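Local coordinates for secreted protein ASP-2 (Necator americanus, PDB 1U53) that is a secreted pathogenesis-related-1 (CAP superfamily) protein of a human hookworm, a vaccine antigen whose molecular role is not firmly established, at residues L121-T124 and G125-S129. Numbering follows the deposited sequence.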
loop_
_atom_site.group_PDB
_atom_site.type_symbol
_atom_site.label_atom_id
_atom_site.label_comp_id
_atom_site.label_asym_id
_atom_site.label_seq_id
_atom_site.Cartn_x
_atom_site.Cartn_y
_atom_site.Cartn_z
ATOM N N LEU A 121 13.696 -9.208 -6.529
ATOM C CA LEU A 121 12.868 -8.107 -6.015
ATOM C C LEU A 121 13.490 -6.751 -6.188
ATOM O O LEU A 121 12.979 -5.745 -5.659
ATOM C CB LEU A 121 12.504 -8.363 -4.550
ATOM C CG LEU A 121 11.795 -9.685 -4.314
ATOM C CD1 LEU A 121 11.459 -9.739 -2.826
ATOM C CD2 LEU A 121 10.518 -9.779 -5.173
ATOM N N LYS A 122 14.596 -6.696 -6.934
ATOM C CA LYS A 122 15.207 -5.410 -7.301
ATOM C C LYS A 122 14.289 -4.586 -8.186
ATOM O O LYS A 122 13.857 -5.031 -9.260
ATOM C CB LYS A 122 16.522 -5.657 -8.055
ATOM C CG LYS A 122 17.375 -4.413 -8.268
ATOM C CD LYS A 122 18.630 -4.789 -9.049
ATOM C CE LYS A 122 19.559 -3.610 -9.191
ATOM N NZ LYS A 122 19.059 -2.733 -10.274
ATOM N N LEU A 123 13.998 -3.374 -7.773
ATOM C CA LEU A 123 13.101 -2.576 -8.580
ATOM C C LEU A 123 13.801 -1.972 -9.802
ATOM O O LEU A 123 14.238 -0.828 -9.745
ATOM C CB LEU A 123 12.456 -1.476 -7.740
ATOM C CG LEU A 123 11.341 -0.778 -8.524
ATOM C CD1 LEU A 123 10.215 -1.749 -8.862
ATOM C CD2 LEU A 123 10.799 0.425 -7.754
ATOM N N THR A 124 13.894 -2.753 -10.887
ATOM C CA THR A 124 14.471 -2.321 -12.180
ATOM C C THR A 124 13.472 -1.615 -13.082
ATOM O O THR A 124 12.269 -1.777 -12.919
ATOM C CB THR A 124 14.869 -3.533 -13.001
ATOM O OG1 THR A 124 13.701 -4.335 -13.216
ATOM C CG2 THR A 124 15.913 -4.354 -12.266
ATOM N N GLY A 125 13.975 -0.888 -14.087
ATOM C CA GLY A 125 13.092 -0.237 -15.062
ATOM C C GLY A 125 12.207 -1.290 -15.683
ATOM O O GLY A 125 11.003 -1.088 -15.880
ATOM N N GLY A 126 12.798 -2.435 -15.969
ATOM C CA GLY A 126 12.062 -3.496 -16.611
ATOM C C GLY A 126 10.946 -3.962 -15.711
ATOM O O GLY A 126 9.841 -4.227 -16.169
ATOM N N LEU A 127 11.227 -4.041 -14.420
ATOM C CA LEU A 127 10.207 -4.555 -13.503
ATOM C C LEU A 127 9.049 -3.576 -13.402
ATOM O O LEU A 127 7.877 -3.948 -13.545
ATOM C CB LEU A 127 10.802 -4.870 -12.129
ATOM C CG LEU A 127 9.755 -5.370 -11.126
ATOM C CD1 LEU A 127 9.009 -6.599 -11.630
ATOM C CD2 LEU A 127 10.440 -5.621 -9.778
ATOM N N PHE A 128 9.372 -2.317 -13.187
ATOM C CA PHE A 128 8.340 -1.311 -13.048
ATOM C C PHE A 128 7.474 -1.268 -14.296
ATOM O O PHE A 128 6.241 -1.166 -14.211
ATOM C CB PHE A 128 8.962 0.063 -12.786
ATOM C CG PHE A 128 8.020 1.043 -12.147
ATOM C CD1 PHE A 128 7.902 1.111 -10.762
ATOM C CD2 PHE A 128 7.251 1.901 -12.925
ATOM C CE1 PHE A 128 7.045 2.007 -10.161
ATOM C CE2 PHE A 128 6.372 2.808 -12.328
ATOM C CZ PHE A 128 6.264 2.858 -10.941
ATOM N N SER A 129 8.113 -1.360 -15.457
ATOM C CA SER A 129 7.375 -1.281 -16.713
ATOM C C SER A 129 6.364 -2.421 -16.844
ATOM O O SER A 129 5.524 -2.402 -17.746
ATOM C CB SER A 129 8.336 -1.245 -17.912
ATOM O OG SER A 129 8.987 -2.489 -18.088
#
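Thr-124 is the N-cap of the short helix 125-128: Thr-124 OG1 accepts from Leu-127 N at 2.8 Å, a bent capping bond of 144°. Threonine suits the place because its hydroxyl sits one bond from CB; OG1 lies between the backbone N and the carbonyl carbon (chi1 59°), which directs it at the N-H of Leu-127. The backbone closes the same turn, Thr-124 O receiving Phe-128 N at 3.0 Å and 173°, almost straight. The tight part of the contact is the buried pair Leu-123 and Leu-127, where branched, apolar leucine fills the site. Leu-123, the centre of an inverse gamma turn, brings CD1 within 4.0 Å of Leu-127 CD2, the two side chains crossing at about a right angle; Leu-127 CD2 also rests 3.5 Å from Lys-122 O. The backbone of Leu-123 is hydrogen-bonded to Gly-171 and Lys-172, joining this part of the CAP domain to a later loop. The solvent side is looser: Gly-125 and Gly-126 add no side chain to the exposed helix start, and Phe-128 is exposed, meeting Leu-123 at its ring edge. There Leu-123 CD1 lies near the ring plane, 4.1 Å from Phe-128 CD1.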